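Local coordinates for synaptotagmin-1 (Arabidopsis thaliana, PDB 7ATP), which helps keep the plant plasma membrane intact during freezing and osmotic stress, here represented by its first, calcium-binding C2 domain, at residues P31-K36 / F76-W81; R5-V10 / F64-P69; H11-R16 / E57-F62. One frame throughout, in Å; residues are numbered along the deposited sequence.

Interaction 1. Residues P31-K36 / F76-W81. With CA (calcium ion), chain B; CA (calcium ion), chain C.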
# COMPACT_ATOMS: atom_id res chain seq x y z
N PRO A 31 -0.01 -11.44 5.68
CA PRO A 31 0.00 -10.32 4.75
C PRO A 31 1.15 -9.38 5.04
O PRO A 31 1.59 -9.21 6.17
CB PRO A 31 -1.34 -9.63 4.99
CG PRO A 31 -1.74 -10.04 6.34
CD PRO A 31 -1.24 -11.45 6.48
N PHE A 32 1.67 -8.79 3.96
CA PHE A 32 2.45 -7.57 4.03
C PHE A 32 2.11 -6.78 2.79
O PHE A 32 1.48 -7.30 1.86
CB PHE A 32 3.95 -7.82 4.15
CG PHE A 32 4.55 -8.51 2.93
CD1 PHE A 32 4.44 -9.88 2.77
CD2 PHE A 32 5.27 -7.79 2.00
CE1 PHE A 32 5.01 -10.52 1.67
CE2 PHE A 32 5.84 -8.41 0.90
CZ PHE A 32 5.70 -9.78 0.73
N VAL A 33 2.48 -5.51 2.77
CA VAL A 33 2.09 -4.62 1.69
C VAL A 33 3.34 -4.08 1.00
O VAL A 33 4.29 -3.65 1.67
CB VAL A 33 1.23 -3.45 2.20
CG1 VAL A 33 0.72 -2.66 1.03
CG2 VAL A 33 0.10 -3.97 3.03
N LYS A 34 3.32 -4.06 -0.33
CA LYS A 34 4.37 -3.43 -1.11
C LYS A 34 3.85 -2.12 -1.66
O LYS A 34 2.77 -2.08 -2.26
CB LYS A 34 4.83 -4.32 -2.27
CG LYS A 34 6.12 -3.87 -2.92
CD LYS A 34 6.65 -4.93 -3.91
CE LYS A 34 6.15 -4.69 -5.34
NZ LYS A 34 7.27 -4.48 -6.31
N ILE A 35 4.62 -1.06 -1.49
CA ILE A 35 4.22 0.26 -1.95
C ILE A 35 5.24 0.75 -2.95
O ILE A 35 6.42 0.89 -2.61
CB ILE A 35 4.07 1.27 -0.81
CG1 ILE A 35 3.20 0.71 0.32
CG2 ILE A 35 3.47 2.54 -1.32
CD1 ILE A 35 3.99 0.07 1.41
N LYS A 36 4.79 1.04 -4.16
CA LYS A 36 5.64 1.56 -5.22
C LYS A 36 5.04 2.84 -5.77
O LYS A 36 3.82 2.92 -6.01
CB LYS A 36 5.79 0.52 -6.33
CG LYS A 36 7.01 0.69 -7.22
CD LYS A 36 6.98 -0.33 -8.37
CE LYS A 36 6.74 -1.76 -7.85
NZ LYS A 36 6.54 -2.79 -8.92
N PHE A 76 -0.19 -0.04 -4.40
CA PHE A 76 -0.21 -0.84 -3.18
C PHE A 76 -0.50 -2.29 -3.55
O PHE A 76 -1.55 -2.57 -4.13
CB PHE A 76 -1.27 -0.35 -2.20
CG PHE A 76 -1.04 1.04 -1.71
CD1 PHE A 76 -0.41 1.27 -0.50
CD2 PHE A 76 -1.47 2.12 -2.45
CE1 PHE A 76 -0.19 2.51 -0.05
CE2 PHE A 76 -1.25 3.40 -1.99
CZ PHE A 76 -0.61 3.60 -0.79
N SER A 77 0.40 -3.20 -3.21
CA SER A 77 0.22 -4.62 -3.50
C SER A 77 0.25 -5.40 -2.20
O SER A 77 1.21 -5.27 -1.42
CB SER A 77 1.32 -5.14 -4.43
OG SER A 77 1.54 -4.22 -5.48
N VAL A 78 -0.78 -6.20 -1.95
CA VAL A 78 -0.86 -6.99 -0.73
C VAL A 78 -0.47 -8.42 -1.06
O VAL A 78 -1.09 -9.06 -1.91
CB VAL A 78 -2.26 -6.96 -0.13
CG1 VAL A 78 -2.27 -7.78 1.15
CG2 VAL A 78 -2.66 -5.56 0.14
N TYR A 79 0.55 -8.93 -0.35
CA TYR A 79 1.07 -10.26 -0.56
C TYR A 79 0.98 -11.07 0.72
O TYR A 79 1.03 -10.53 1.84
CB TYR A 79 2.52 -10.23 -1.02
CG TYR A 79 2.76 -9.66 -2.40
CD1 TYR A 79 2.67 -10.46 -3.53
CD2 TYR A 79 3.13 -8.33 -2.57
CE1 TYR A 79 2.92 -9.95 -4.80
CE2 TYR A 79 3.39 -7.81 -3.83
CZ TYR A 79 3.28 -8.62 -4.94
OH TYR A 79 3.53 -8.09 -6.19
N ASP A 80 0.88 -12.38 0.54
CA ASP A 80 0.93 -13.35 1.63
C ASP A 80 2.30 -14.03 1.64
O ASP A 80 2.62 -14.82 0.75
CB ASP A 80 -0.20 -14.35 1.47
CG ASP A 80 0.03 -15.63 2.26
OD1 ASP A 80 0.49 -15.56 3.42
OD2 ASP A 80 -0.29 -16.70 1.73
N TRP A 81 3.09 -13.71 2.66
CA TRP A 81 4.43 -14.28 2.76
C TRP A 81 4.33 -15.79 2.86
O TRP A 81 3.44 -16.32 3.52
CB TRP A 81 5.13 -13.69 3.98
CG TRP A 81 6.45 -14.32 4.42
CD1 TRP A 81 7.71 -13.91 4.08
CD2 TRP A 81 6.62 -15.37 5.37
NE1 TRP A 81 8.65 -14.67 4.75
CE2 TRP A 81 8.00 -15.57 5.55
CE3 TRP A 81 5.74 -16.14 6.11
CZ2 TRP A 81 8.52 -16.55 6.40
CZ3 TRP A 81 6.26 -17.11 6.98
CH2 TRP A 81 7.63 -17.31 7.10
CA CA B . 1.33 -17.67 4.01
CA CA C . -0.21 -19.09 1.16
O HOH W 1 2.47 -19.40 4.92
O HOH W 2 -0.03 -21.45 1.15
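Pro31-Lys36 and Phe76-Trp81 run antiparallel, their strand axes 4.5 Å apart at closest approach, and two hydrogen-bonded pairs, Phe32 with Tyr79 and Lys34 with Ser77, hold them together; the Lys34 N to Ser77 O bond is the shortest, 2.7 Å and nearly straight. On the face carrying Phe32 and Tyr79, chi1 of 64° sets Phe32 CG between the backbone N and the carbonyl carbon, and the ring leans from there over the partner strand. Tyr79 CB lies over one face of that ring, 4.0 Å from its centroid, while Trp81 N comes to the ring edge in its plane. The two rings are nearly parallel (planes at 26°) but slid apart, barely overlapping. Lys34 suits the outer part of this face: its CB meets the edge of the Tyr79 ring, and its long chain carries the amine to a weak bond with Ser44. Apart from Asp80 at its end, the other face is apolar, with Ile35 CG1 3.7 Å from Phe76 CD1. Asp80 suits the aspartate-rich calcium site at this end of the C2 beta-sandwich because its two oxygens serve two ions, OD1 at 2.3 Å and OD2 at 2.5 Å; Trp81 O joins the first, and Asp24, Asp30 and Glu82 add further ligands. Strand 88-96 flanks Phe76-Asp80, and Val33 and Phe76 pack on Leu132 of strand 131-140 in the opposing sheet.

Interaction 2. Residues R5-V10 / F64-P69; sequences RPVGIV and FSVRDP
The Phe64 ring and the Arg67 guanidinium are the flat groups here, and each is met obliquely: Val10 CG1 approaches the ring, which also makes a cation-pi contact with Lys45, and Pro6 CG approaches the guanidinium. Val10 CG1 makes its closer contact with the root of the phenylalanine, 3.7 Å from Phe64 CB. A chi1 of 53° places this methyl between the backbone N and carbonyl carbon of Val10, from where it also reaches Val66 CG2 at 3.7 Å. These branched and aromatic groups suit the buried face, where Phe64 continues onto Ile35 and Leu37 of strand 31-37, and Val10 onto Leu136.

Arg67 is bent at chi2 (88°), which brings its side chain alongside the Pro6 ring, both pointing the same way; Pro6 CG is 4.0 Å from Arg67 NE. The long, charged chain fits this exposed margin, where its guanidinium end lies against the proline ring. On the face that carries Ile9 and Ser65, Ile9 CD1 lies 3.7 Å from Ser65 OG. Val7 CG2 meets Pro69 CD, and both residues lean on Tyr138 of strand 131-140.

Phe64 and Val10 exchange two backbone hydrogen bonds, each 3.1 Å between N and O. Farther out, Val66 N gives a shorter bond, 2.6 Å, to Gly8 O, while Val66 O receives Val7 N at 2.9 Å and, weakly, Gly8 N. Gly8 has no side chain to meet Val66, whose CB sits close against Gly8 O, and its nearly fully extended backbone (phi 176°) is one glycine adopts readily. Two residues, Val7 and Gly8, thus stand opposite one, Val66: a classic beta bulge, at the end of an antiparallel strand pair in the C2 beta-sandwich.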
# COMPACT_ATOMS: atom_id res chain seq x y z
N ARG A 5 14.48 16.74 -11.07
CA ARG A 5 14.59 17.16 -9.67
C ARG A 5 13.29 16.97 -8.90
O ARG A 5 12.21 17.22 -9.44
CB ARG A 5 15.03 18.62 -9.58
CG ARG A 5 16.49 18.87 -9.90
CD ARG A 5 16.85 20.32 -9.65
NE ARG A 5 18.22 20.63 -10.07
CZ ARG A 5 18.73 21.85 -10.11
NH1 ARG A 5 18.00 22.90 -9.75
NH2 ARG A 5 19.98 22.04 -10.52
N PRO A 6 13.39 16.54 -7.65
CA PRO A 6 12.19 16.35 -6.83
C PRO A 6 11.57 17.68 -6.41
O PRO A 6 12.26 18.67 -6.15
CB PRO A 6 12.71 15.58 -5.61
CG PRO A 6 13.99 14.96 -6.06
CD PRO A 6 14.58 15.95 -7.01
N VAL A 7 10.24 17.67 -6.31
CA VAL A 7 9.46 18.86 -5.98
C VAL A 7 8.73 18.73 -4.65
O VAL A 7 8.14 19.72 -4.19
CB VAL A 7 8.46 19.19 -7.11
CG1 VAL A 7 9.14 19.07 -8.47
CG2 VAL A 7 7.24 18.27 -7.04
N GLY A 8 8.75 17.57 -4.01
CA GLY A 8 8.03 17.39 -2.77
C GLY A 8 8.12 15.95 -2.29
O GLY A 8 8.65 15.06 -2.97
N ILE A 9 7.61 15.74 -1.08
CA ILE A 9 7.60 14.42 -0.45
C ILE A 9 6.17 14.11 -0.02
O ILE A 9 5.45 14.98 0.47
CB ILE A 9 8.55 14.35 0.76
CG1 ILE A 9 9.96 14.78 0.37
CG2 ILE A 9 8.55 12.95 1.33
CD1 ILE A 9 10.83 13.66 -0.16
N VAL A 10 5.76 12.87 -0.23
CA VAL A 10 4.47 12.39 0.24
C VAL A 10 4.72 11.41 1.37
O VAL A 10 5.66 10.61 1.31
CB VAL A 10 3.66 11.75 -0.90
CG1 VAL A 10 4.48 10.68 -1.60
CG2 VAL A 10 2.34 11.19 -0.37
N PHE A 64 8.09 9.14 0.13
CA PHE A 64 8.47 9.02 -1.26
C PHE A 64 8.82 10.37 -1.86
O PHE A 64 8.09 11.35 -1.66
CB PHE A 64 7.34 8.42 -2.08
CG PHE A 64 6.98 7.05 -1.68
CD1 PHE A 64 6.02 6.83 -0.71
CD2 PHE A 64 7.59 5.96 -2.28
CE1 PHE A 64 5.69 5.56 -0.35
CE2 PHE A 64 7.26 4.69 -1.93
CZ PHE A 64 6.31 4.48 -0.96
N SER A 65 9.91 10.40 -2.63
CA SER A 65 10.32 11.60 -3.36
C SER A 65 9.39 11.82 -4.54
O SER A 65 9.40 11.05 -5.50
CB SER A 65 11.76 11.45 -3.84
OG SER A 65 12.62 12.33 -3.15
N VAL A 66 8.59 12.88 -4.47
CA VAL A 66 7.68 13.23 -5.56
C VAL A 66 8.43 14.03 -6.60
O VAL A 66 9.11 15.02 -6.28
CB VAL A 66 6.47 14.01 -5.03
CG1 VAL A 66 5.54 14.39 -6.18
CG2 VAL A 66 5.74 13.20 -4.00
N ARG A 67 8.32 13.62 -7.86
CA ARG A 67 8.82 14.42 -8.97
C ARG A 67 7.71 15.20 -9.66
O ARG A 67 7.89 16.38 -9.97
CB ARG A 67 9.58 13.54 -9.97
CG ARG A 67 11.02 13.20 -9.54
CD ARG A 67 11.10 11.94 -8.67
NE ARG A 67 12.35 11.85 -7.90
CZ ARG A 67 13.44 11.19 -8.29
NH1 ARG A 67 14.51 11.16 -7.51
NH2 ARG A 67 13.46 10.55 -9.45
N ASP A 68 6.55 14.58 -9.90
CA ASP A 68 5.39 15.35 -10.34
C ASP A 68 4.09 14.76 -9.82
O ASP A 68 3.76 13.61 -10.12
CB ASP A 68 5.30 15.44 -11.86
CG ASP A 68 4.06 16.19 -12.30
OD1 ASP A 68 4.15 17.42 -12.52
OD2 ASP A 68 2.98 15.56 -12.40
N PRO A 69 3.30 15.55 -9.10
CA PRO A 69 2.15 14.99 -8.37
C PRO A 69 0.86 14.82 -9.16
O PRO A 69 -0.03 14.11 -8.68
CB PRO A 69 1.96 15.98 -7.22
CG PRO A 69 2.56 17.24 -7.70
CD PRO A 69 3.71 16.85 -8.57

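Interaction 3. Residues H11-R16 / E57-F62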
# COMPACT_ATOMS: atom_id res chain seq x y z
N HIS A 11 3.91 11.51 2.41
CA HIS A 11 4.04 10.65 3.57
C HIS A 11 2.89 9.65 3.53
O HIS A 11 1.72 10.04 3.57
CB HIS A 11 4.04 11.48 4.85
CG HIS A 11 5.29 12.29 5.03
ND1 HIS A 11 5.55 13.44 4.31
CD2 HIS A 11 6.36 12.11 5.84
CE1 HIS A 11 6.72 13.93 4.67
NE2 HIS A 11 7.24 13.14 5.59
N VAL A 12 3.22 8.37 3.42
CA VAL A 12 2.24 7.30 3.29
C VAL A 12 2.23 6.52 4.59
O VAL A 12 3.27 6.03 5.03
CB VAL A 12 2.57 6.36 2.11
CG1 VAL A 12 1.37 5.48 1.81
CG2 VAL A 12 2.95 7.15 0.91
N LYS A 13 1.06 6.43 5.21
CA LYS A 13 0.86 5.56 6.35
C LYS A 13 -0.02 4.40 5.89
O LYS A 13 -1.13 4.62 5.40
CB LYS A 13 0.22 6.29 7.53
CG LYS A 13 0.00 5.38 8.73
CD LYS A 13 -0.72 6.09 9.88
CE LYS A 13 0.18 7.06 10.63
NZ LYS A 13 -0.57 8.11 11.40
N VAL A 14 0.50 3.18 5.99
CA VAL A 14 -0.31 1.99 5.76
C VAL A 14 -0.96 1.67 7.10
O VAL A 14 -0.28 1.34 8.06
CB VAL A 14 0.54 0.82 5.25
CG1 VAL A 14 -0.26 -0.44 5.26
CG2 VAL A 14 1.03 1.10 3.84
N VAL A 15 -2.28 1.81 7.16
CA VAL A 15 -2.98 1.73 8.43
C VAL A 15 -3.27 0.28 8.76
O VAL A 15 -2.67 -0.29 9.68
CB VAL A 15 -4.29 2.53 8.41
CG1 VAL A 15 -5.03 2.33 9.72
CG2 VAL A 15 -4.00 3.97 8.17
N ARG A 16 -4.20 -0.31 8.02
CA ARG A 16 -4.59 -1.68 8.27
C ARG A 16 -5.15 -2.25 6.98
O ARG A 16 -5.37 -1.54 6.00
CB ARG A 16 -5.64 -1.79 9.37
CG ARG A 16 -7.06 -1.57 8.87
CD ARG A 16 -8.06 -1.41 10.02
NE ARG A 16 -8.23 -0.02 10.43
CZ ARG A 16 -7.69 0.52 11.52
NH1 ARG A 16 -7.89 1.80 11.81
NH2 ARG A 16 -6.96 -0.23 12.33
N GLU A 57 -2.93 -4.86 11.31
CA GLU A 57 -2.78 -3.45 11.56
C GLU A 57 -1.29 -3.15 11.58
O GLU A 57 -0.57 -3.71 12.41
CB GLU A 57 -3.44 -3.05 12.87
CG GLU A 57 -4.96 -3.13 12.81
CD GLU A 57 -5.64 -2.58 14.05
OE1 GLU A 57 -5.96 -3.37 14.97
OE2 GLU A 57 -5.82 -1.35 14.10
N TRP A 58 -0.85 -2.27 10.70
CA TRP A 58 0.54 -1.88 10.68
C TRP A 58 0.77 -0.50 11.25
O TRP A 58 1.65 -0.32 12.09
CB TRP A 58 1.08 -1.90 9.25
CG TRP A 58 1.14 -3.21 8.65
CD1 TRP A 58 2.13 -4.14 8.80
CD2 TRP A 58 0.20 -3.77 7.74
NE1 TRP A 58 1.85 -5.23 8.04
CE2 TRP A 58 0.67 -5.04 7.38
CE3 TRP A 58 -1.00 -3.33 7.20
CZ2 TRP A 58 -0.02 -5.88 6.53
CZ3 TRP A 58 -1.68 -4.15 6.33
CH2 TRP A 58 -1.19 -5.41 6.01
N ASN A 59 0.01 0.49 10.80
CA ASN A 59 0.31 1.87 11.12
C ASN A 59 1.76 2.19 10.79
O ASN A 59 2.49 2.80 11.58
CB ASN A 59 -0.00 2.15 12.59
CG ASN A 59 -1.49 2.25 12.83
OD1 ASN A 59 -2.24 2.79 12.00
ND2 ASN A 59 -1.94 1.70 13.95
N GLU A 60 2.19 1.77 9.61
CA GLU A 60 3.57 1.93 9.21
C GLU A 60 3.68 3.06 8.22
O GLU A 60 2.85 3.19 7.31
CB GLU A 60 4.15 0.61 8.66
CG GLU A 60 4.32 -0.40 9.80
CD GLU A 60 4.96 -1.75 9.42
OE1 GLU A 60 5.55 -1.92 8.34
OE2 GLU A 60 4.91 -2.64 10.29
N GLU A 61 4.68 3.91 8.41
CA GLU A 61 4.81 5.14 7.64
C GLU A 61 6.00 5.05 6.70
O GLU A 61 7.09 4.65 7.12
CB GLU A 61 4.98 6.35 8.56
CG GLU A 61 4.09 6.32 9.78
CD GLU A 61 4.11 7.64 10.52
OE1 GLU A 61 4.82 7.73 11.55
OE2 GLU A 61 3.43 8.59 10.06
N PHE A 62 5.80 5.44 5.46
CA PHE A 62 6.86 5.51 4.48
C PHE A 62 6.80 6.89 3.83
O PHE A 62 5.79 7.59 3.95
CB PHE A 62 6.72 4.41 3.43
CG PHE A 62 6.61 3.04 4.05
CD1 PHE A 62 7.73 2.25 4.21
CD2 PHE A 62 5.40 2.59 4.54
CE1 PHE A 62 7.64 0.98 4.83
CE2 PHE A 62 5.29 1.35 5.15
CZ PHE A 62 6.42 0.53 5.29
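Val15 O is gripped by two backbone N-H groups, from Trp58 N at 2.9 Å and Asn59 N at 3.0 Å, where the antiparallel pair 11-16/57-62 of the C2 beta-sandwich slips by one residue. This slip is a beta bulge of the G1 form: Asn59 and Glu60 both face Val14, with Asn59 in a left-handed backbone conformation (phi 52°, psi 45°) that asparagine tolerates better than most residues. Beyond it the pairing is regular, Phe62 N reaching Val12 O at 2.6 Å and Val14 N reaching Glu60 O at 2.7 Å.

Trp58 fills the inner side. The Trp58 and Val14 side chains lie side by side and point the same way. Thr48 O satisfies Trp58 NE1, so the large apolar surface is buried without stranding its one polar atom. Glu60 likewise turns away from strand 11-16, to Thr48 OG1. On the outer face, long charged chains suit the partly exposed surface: Lys13 and Glu61 run side by side, Lys13 CE touching Glu61 OE2 while Lys13 NZ stays 4.2 Å from that oxygen, beyond a salt bridge. Arg16 and Glu57 also lie alongside each other, though their charged tips are doubtfully placed; Arg16 NE has a surer partner in Glu133 of strand 131-140. Against the indole, Val14 CG1 comes closest, 3.6 Å from Trp58 CE3, carried there by a chi1 of 170° that sets this methyl anti to the backbone N.

Overall arrangement
Interactions 2 and 3 are two lengths of one strand pair, 8-18 with 57-66, their centres 19 Å apart; interaction 1 belongs to the opposing sheet of the sandwich. The sheets meet through side chains. Val33 CG2 of interaction 1 packs 3.6 Å from Trp58 CH2 of interaction 3, and Phe76 CZ lies 3.8 Å from Val12 CG1. Farther along, Phe64 of interaction 2 joins all three, its CZ 3.5 Å from Ile35 CG2 and its CE1 3.4 Å from Val12 CG2. Calcium is bound at the Asp80 end of interaction 1; the Trp58 side chain is about 12 Å from a calcium ion, whereas interaction 2 lies away from the site.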